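PDB 3STO: serine protease inhibitor from Schistosoma haematobium, which probably acts as a serpin that inhibits serine-type endopeptidases. Local coordinates for residues I46-G51 against S91-L96; I52-G57 against Y65-T70; D223-E228 against L348-I353. All blocks are in the same frame, centred on the assembly; numbering follows the deposited sequence.

How the interactions relate
Near the N terminus, helix 43-55 supplies one side of both interaction 1 and interaction 2. Interaction 2 closes first, over the short connection to helix 61-70; interaction 1 then folds helix 82-101 back on helix 43-55, its wider loop enclosing that of interaction 2. Their centres lie about 10 Å apart and they touch, the OH of Tyr93 meeting CD1 of Ile52 at 3.5 Å. Together they tie three helices of the helical region. Interaction 3 follows in series: residues 223-228 and 348-353 close a separate, longer loop among the strands, on the opposite side of the chain's centre from the other two, its nearest atoms about 17 Å from interaction 1 and about 24 Å from interaction 2.

Interaction 1: residues I46-G51 against S91-L96; sequences ILFTLG and SLYQEL
Phe48 and Tyr93 set their rings against each other where helices 43-55 and 82-101 of the serpin helical region form a broadly antiparallel helix-helix contact, their N-to-C directions 142° apart and the local axes 9.9 Å from one another. The ring centroids are 5.1 Å apart with planes inclined at 69°, an oblique pair that is neither a stack nor an edge-to-face arrangement. Tyr93 reaches across because its CG is turned opposite its own backbone N (chi1 176°), which swings the ring from the flank of its helix to that of Phe48; CD1 comes 3.4 Å from the CA of Phe48, which lies in the ring plane at its edge. The carbonyl O of Tyr93 sits over one face of the Phe48 ring, 4.1 Å above the plane and displaced toward the rim. At the ring's far end, CZ of Phe48 meets CB of Leu96 at 3.5 Å, near the ring plane. Leu96 also extends its CD1 methyl to CD2 of Leu47, 4.0 Å away, the two leucine side chains crossing at about a right angle. No hydrogen bond spans the segments. The Tyr93 hydroxyl is satisfied by Asp140 OD1. Around this buried contact, Leu47 and Leu96 both touch His19 of helix 18-30, while on helix 43-55 Thr49 turns away from helix 82-101 to strands 186-197 and 339-348.

Interaction 2: residues I52-G57 against Y65-T70; sequences ILLGSG and YQIGKT
Leu54 and Ile67 join two consecutive helices of the serpin helical region, 43-55 and 61-70, packing the end of the first against the second. The contact across the pair is apolar. The two side chains slide past each other in opposite directions: CG2 of Ile67, the branch that meets Leu54, lies 3.8 Å from CD2 of Leu54 and 3.9 Å from CB of Leu54. A chi1 of 175° extends the Leu54 side chain away from its own N and brings CD2 up against the second helix, where it also rests 3.9 Å from the backbone N of Gly68. Leu53 adds a looser touch, its CB standing 4.4 Å from CD1 of Ile67. Helix 82-101 covers the same pair, with Met89 touching both Leu54 and Ile67. Polar bonds run within each segment or to residues outside, and none crosses the contact. Gln66 OE1 accepts from the backbone N atoms of Val316 and Asp317, linking helix 61-70 to that part of the chain. After Gly55 the first helix ends; Gly57 leaves helical angles with positive phi (79°), and this turn directs the chain toward the second helix. The backbone N of Ser56 still donates to the O of Ile52, at 2.8 Å.

Interaction 3: residues D223-E228 against L348-I353; sequences DMMTQE and LNESGI
The proximal hinge of the serpin reactive-centre loop, just after strand 339-348, is the probable setting of this contact, in which Met225 of strand 218-236 reaches the turn at Asn349 and Glu350. In inhibitory serpins this part of the loop inserts into the central sheet, and here residues 352-353 pair antiparallel with strand 186-197. Met225 is present as selenomethionine, and its SE lies over the face of the peptide joining those two turn residues, 3.3 Å from C of Asn349 and 3.4 Å from N of Glu350. A bend in the last torsion (chi3 -61°) turns CE aside toward Leu348, whose CD2 is 4.3 Å away. CG and CD of Glu350 pass the selenium, CG 3.9 Å from SE. Its carboxylate is held by other residues: OE2 bonds to Thr207 OG1, and OE1 forms a salt bridge with Lys297. Both partners probably favour its charged form. Trp198 NE1 donates to the O of Asn349 from just past the end of strand 186-197. The turn itself is an Asx motif. The backbone N of Asn349 donates to the O of Gly352 at 3.1 Å, and OD1 of Asn349 receives a weak bond from N of Ser351. The second bond to this OD1 is straighter: N of Gly352 donates at 3.0 Å, with 159° at the hydrogen and a C=O...N angle of 174° at OD1.

Interaction 1: residues I46-G51 against S91-L96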
# COMPACT_ATOMS: atom_id res chain seq x y z
N ILE A 46 1.84 6.38 -0.56
CA ILE A 46 1.19 7.69 -0.45
C ILE A 46 2.20 8.65 0.15
O ILE A 46 2.34 9.77 -0.32
CB ILE A 46 -0.04 7.69 0.51
CG1 ILE A 46 -0.88 6.42 0.38
CG2 ILE A 46 -0.88 8.94 0.31
CD1 ILE A 46 -1.41 6.16 -1.01
N LEU A 47 2.92 8.20 1.18
CA LEU A 47 3.99 8.99 1.81
C LEU A 47 5.12 9.40 0.84
O LEU A 47 5.52 10.55 0.84
CB LEU A 47 4.57 8.25 3.02
CG LEU A 47 5.56 9.01 3.90
CD1 LEU A 47 5.42 8.60 5.34
CD2 LEU A 47 6.98 8.79 3.43
N PHE A 48 5.63 8.47 0.04
CA PHE A 48 6.67 8.79 -0.94
C PHE A 48 6.18 9.76 -2.02
O PHE A 48 6.91 10.63 -2.45
CB PHE A 48 7.19 7.52 -1.64
CG PHE A 48 7.89 6.55 -0.71
CD1 PHE A 48 8.03 6.83 0.64
CD2 PHE A 48 8.43 5.37 -1.21
CE1 PHE A 48 8.68 5.93 1.48
CE2 PHE A 48 9.09 4.48 -0.37
CZ PHE A 48 9.21 4.75 0.97
N THR A 49 4.95 9.58 -2.49
CA THR A 49 4.41 10.41 -3.56
C THR A 49 4.16 11.84 -3.09
O THR A 49 4.62 12.80 -3.70
CB THR A 49 3.11 9.86 -4.05
OG1 THR A 49 3.33 8.56 -4.62
CG2 THR A 49 2.49 10.81 -5.08
N LEU A 50 3.42 11.96 -1.99
CA LEU A 50 3.30 13.22 -1.26
C LEU A 50 4.65 13.82 -0.89
O LEU A 50 4.93 15.00 -1.11
CB LEU A 50 2.54 12.98 0.02
CG LEU A 50 1.68 14.15 0.42
CD1 LEU A 50 0.91 14.56 -0.82
CD2 LEU A 50 0.78 13.68 1.52
N GLY A 51 5.49 12.99 -0.29
CA GLY A 51 6.78 13.45 0.17
C GLY A 51 7.64 13.99 -0.95
O GLY A 51 8.40 14.93 -0.76
N SER A 91 15.08 13.31 3.43
CA SER A 91 15.88 12.31 4.13
C SER A 91 15.05 11.10 4.57
O SER A 91 15.50 9.96 4.45
CB SER A 91 16.59 12.96 5.31
OG SER A 91 17.40 12.04 5.99
N LEU A 92 13.85 11.35 5.09
CA LEU A 92 12.90 10.32 5.51
C LEU A 92 12.52 9.43 4.34
O LEU A 92 12.69 8.21 4.36
CB LEU A 92 11.67 10.99 6.06
CG LEU A 92 10.41 10.18 6.33
CD1 LEU A 92 10.76 8.99 7.20
CD2 LEU A 92 9.43 11.10 7.05
N TYR A 93 12.00 10.09 3.32
CA TYR A 93 11.67 9.50 2.03
C TYR A 93 12.77 8.57 1.52
O TYR A 93 12.50 7.46 1.02
CB TYR A 93 11.45 10.65 1.03
CG TYR A 93 11.20 10.21 -0.37
CD1 TYR A 93 9.92 9.87 -0.78
CD2 TYR A 93 12.23 10.11 -1.30
CE1 TYR A 93 9.66 9.45 -2.08
CE2 TYR A 93 11.99 9.68 -2.62
CZ TYR A 93 10.68 9.35 -3.00
OH TYR A 93 10.33 8.92 -4.27
N GLN A 94 14.01 9.02 1.61
CA GLN A 94 15.13 8.27 1.07
C GLN A 94 15.50 7.11 1.95
O GLN A 94 15.81 6.05 1.47
CB GLN A 94 16.33 9.17 0.87
CG GLN A 94 16.29 9.83 -0.49
CD GLN A 94 17.33 10.90 -0.67
OE1 GLN A 94 17.44 11.45 -1.76
NE2 GLN A 94 18.10 11.21 0.39
N GLU A 95 15.46 7.34 3.25
CA GLU A 95 15.75 6.30 4.19
C GLU A 95 14.77 5.13 3.97
O GLU A 95 15.19 3.99 3.79
CB GLU A 95 15.63 6.88 5.59
CG GLU A 95 16.09 5.96 6.68
CD GLU A 95 17.60 5.82 6.70
OE1 GLU A 95 18.27 6.46 5.85
OE2 GLU A 95 18.11 5.07 7.57
N LEU A 96 13.47 5.43 3.91
CA LEU A 96 12.44 4.41 3.72
C LEU A 96 12.56 3.73 2.37
O LEU A 96 12.43 2.51 2.23
CB LEU A 96 11.05 5.01 3.89
CG LEU A 96 10.72 5.45 5.32
CD1 LEU A 96 9.40 6.24 5.41
CD2 LEU A 96 10.71 4.23 6.24

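Interaction 2: residues I52-G57 against Y65-T70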
# COMPACT_ATOMS: atom_id res chain seq x y z
N ILE A 52 7.54 13.41 -2.13
CA ILE A 52 8.42 13.84 -3.19
C ILE A 52 8.23 15.35 -3.53
O ILE A 52 9.21 16.08 -3.74
CB ILE A 52 8.30 12.93 -4.40
CG1 ILE A 52 9.61 12.89 -5.17
CG2 ILE A 52 7.12 13.33 -5.29
CD1 ILE A 52 9.65 11.74 -6.14
N LEU A 53 6.99 15.82 -3.51
CA LEU A 53 6.67 17.22 -3.82
C LEU A 53 7.30 18.20 -2.83
O LEU A 53 7.79 19.25 -3.21
CB LEU A 53 5.16 17.43 -3.90
CG LEU A 53 4.49 16.59 -5.00
CD1 LEU A 53 3.00 16.80 -5.01
CD2 LEU A 53 5.09 16.93 -6.35
N LEU A 54 7.31 17.84 -1.56
CA LEU A 54 7.99 18.62 -0.55
C LEU A 54 9.52 18.38 -0.53
O LEU A 54 10.30 19.30 -0.28
CB LEU A 54 7.40 18.30 0.82
CG LEU A 54 8.08 18.94 2.01
CD1 LEU A 54 8.06 20.47 1.84
CD2 LEU A 54 7.40 18.53 3.27
N GLY A 55 9.95 17.14 -0.74
CA GLY A 55 11.36 16.80 -0.66
C GLY A 55 12.11 17.41 -1.83
O GLY A 55 13.29 17.71 -1.72
N SER A 56 11.43 17.60 -2.95
CA SER A 56 12.08 18.07 -4.16
C SER A 56 12.15 19.58 -4.27
O SER A 56 12.66 20.10 -5.28
CB SER A 56 11.34 17.53 -5.39
OG SER A 56 10.10 18.22 -5.58
N GLY A 57 11.62 20.29 -3.28
CA GLY A 57 11.42 21.74 -3.40
C GLY A 57 10.19 22.20 -4.20
O GLY A 57 9.91 23.39 -4.29
N TYR A 65 3.86 23.31 3.63
CA TYR A 65 3.72 23.28 5.08
C TYR A 65 2.68 22.26 5.51
O TYR A 65 2.90 21.51 6.46
CB TYR A 65 3.36 24.66 5.61
CG TYR A 65 3.20 24.75 7.11
CD1 TYR A 65 4.18 24.29 7.94
CD2 TYR A 65 2.08 25.32 7.68
CE1 TYR A 65 4.05 24.34 9.28
CE2 TYR A 65 1.95 25.39 9.05
CZ TYR A 65 2.95 24.90 9.84
OH TYR A 65 2.88 24.93 11.23
N GLN A 66 1.55 22.25 4.81
CA GLN A 66 0.49 21.28 5.07
C GLN A 66 0.97 19.83 4.94
O GLN A 66 0.71 19.00 5.81
CB GLN A 66 -0.68 21.51 4.11
CG GLN A 66 -1.47 22.71 4.52
CD GLN A 66 -2.57 23.05 3.57
OE1 GLN A 66 -2.73 22.43 2.49
NE2 GLN A 66 -3.34 24.05 3.96
N ILE A 67 1.68 19.56 3.85
CA ILE A 67 2.36 18.30 3.64
C ILE A 67 3.23 17.92 4.83
O ILE A 67 3.13 16.83 5.34
CB ILE A 67 3.17 18.34 2.33
CG1 ILE A 67 2.21 18.48 1.15
CG2 ILE A 67 4.01 17.07 2.19
CD1 ILE A 67 2.89 18.39 -0.22
N GLY A 68 4.08 18.83 5.28
CA GLY A 68 4.94 18.53 6.40
C GLY A 68 4.21 18.25 7.71
O GLY A 68 4.62 17.37 8.48
N LYS A 69 3.14 18.99 7.97
CA LYS A 69 2.34 18.73 9.16
C LYS A 69 1.68 17.34 9.10
O LYS A 69 1.71 16.56 10.07
CB LYS A 69 1.28 19.83 9.36
CG LYS A 69 1.66 20.93 10.35
N THR A 70 1.09 17.03 7.96
CA THR A 70 0.37 15.79 7.80
C THR A 70 1.37 14.67 7.93
O THR A 70 1.05 13.59 8.41
CB THR A 70 -0.26 15.71 6.42
OG1 THR A 70 -1.27 16.72 6.31
CG2 THR A 70 -0.88 14.35 6.22

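Interaction 3: residues D223-E228 against L348-I353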
# COMPACT_ATOMS: atom_id res chain seq x y z
N ASP A 223 -10.87 -21.43 -5.22
CA ASP A 223 -9.78 -22.39 -5.23
C ASP A 223 -9.06 -22.29 -3.90
O ASP A 223 -8.43 -21.28 -3.61
CB ASP A 223 -8.86 -22.15 -6.40
CG ASP A 223 -9.53 -22.42 -7.74
OD1 ASP A 223 -10.09 -23.53 -7.94
OD2 ASP A 223 -9.48 -21.52 -8.60
N MSE A 224 -9.19 -23.33 -3.07
CA MSE A 224 -8.70 -23.31 -1.69
C MSE A 224 -7.34 -24.03 -1.58
O MSE A 224 -7.21 -25.22 -1.86
CB MSE A 224 -9.75 -23.94 -0.76
CG MSE A 224 -9.49 -23.79 0.75
SE MSE A 224 -9.79 -21.91 1.43
CE MSE A 224 -11.77 -22.02 1.69
N MSE A 225 -6.31 -23.28 -1.20
CA MSE A 225 -4.99 -23.84 -0.97
C MSE A 225 -4.95 -24.36 0.44
O MSE A 225 -5.64 -23.84 1.34
CB MSE A 225 -3.89 -22.80 -1.18
CG MSE A 225 -4.10 -21.99 -2.46
SE MSE A 225 -2.63 -20.73 -2.80
CE MSE A 225 -2.73 -19.57 -1.20
N THR A 226 -4.18 -25.41 0.63
CA THR A 226 -4.18 -26.10 1.91
C THR A 226 -2.75 -26.50 2.23
O THR A 226 -1.98 -26.82 1.34
CB THR A 226 -5.11 -27.37 1.91
OG1 THR A 226 -4.63 -28.27 0.94
CG2 THR A 226 -6.55 -27.05 1.51
N GLN A 227 -2.41 -26.47 3.51
CA GLN A 227 -1.11 -26.92 3.96
C GLN A 227 -1.08 -27.11 5.48
O GLN A 227 -1.83 -26.47 6.25
CB GLN A 227 -0.02 -25.97 3.43
CG GLN A 227 1.08 -25.56 4.38
CD GLN A 227 1.90 -24.37 3.84
OE1 GLN A 227 1.79 -23.26 4.35
NE2 GLN A 227 2.71 -24.61 2.80
N GLU A 228 -0.26 -28.06 5.92
CA GLU A 228 -0.04 -28.20 7.34
C GLU A 228 1.41 -27.86 7.56
O GLU A 228 2.27 -28.25 6.79
CB GLU A 228 -0.37 -29.59 7.82
CG GLU A 228 -1.62 -30.17 7.18
CD GLU A 228 -1.53 -31.69 7.04
OE1 GLU A 228 -1.61 -32.39 8.08
OE2 GLU A 228 -1.34 -32.17 5.89
N LEU A 348 -2.40 -13.69 -4.85
CA LEU A 348 -1.91 -14.80 -4.02
C LEU A 348 -2.12 -16.14 -4.73
O LEU A 348 -3.19 -16.40 -5.27
CB LEU A 348 -2.67 -14.81 -2.70
CG LEU A 348 -1.98 -14.93 -1.35
CD1 LEU A 348 -1.44 -13.59 -0.96
CD2 LEU A 348 -3.04 -15.37 -0.35
N ASN A 349 -1.10 -16.98 -4.74
CA ASN A 349 -1.23 -18.31 -5.30
C ASN A 349 -0.28 -19.22 -4.54
O ASN A 349 0.26 -18.81 -3.51
CB ASN A 349 -0.98 -18.30 -6.83
CG ASN A 349 0.46 -17.92 -7.20
OD1 ASN A 349 1.36 -17.99 -6.37
ND2 ASN A 349 0.68 -17.51 -8.44
N GLU A 350 -0.09 -20.45 -5.02
CA GLU A 350 0.72 -21.47 -4.35
C GLU A 350 2.21 -21.14 -4.28
O GLU A 350 2.90 -21.60 -3.39
CB GLU A 350 0.56 -22.84 -5.02
CG GLU A 350 -0.82 -23.46 -4.88
CD GLU A 350 -1.79 -23.04 -5.98
OE1 GLU A 350 -1.46 -22.13 -6.79
OE2 GLU A 350 -2.89 -23.65 -6.04
N SER A 351 2.70 -20.37 -5.25
CA SER A 351 4.10 -19.98 -5.30
C SER A 351 4.41 -18.82 -4.37
O SER A 351 5.50 -18.79 -3.77
CB SER A 351 4.50 -19.58 -6.73
OG SER A 351 4.31 -20.64 -7.63
N GLY A 352 3.49 -17.87 -4.25
CA GLY A 352 3.73 -16.72 -3.39
C GLY A 352 2.79 -15.58 -3.67
O GLY A 352 1.62 -15.79 -3.94
N ILE A 353 3.33 -14.36 -3.58
CA ILE A 353 2.59 -13.12 -3.80
C ILE A 353 3.13 -12.47 -5.05
O ILE A 353 4.33 -12.33 -5.19
CB ILE A 353 2.73 -12.19 -2.59
CG1 ILE A 353 2.08 -12.84 -1.37
CG2 ILE A 353 2.11 -10.81 -2.85
CD1 ILE A 353 2.33 -12.08 -0.09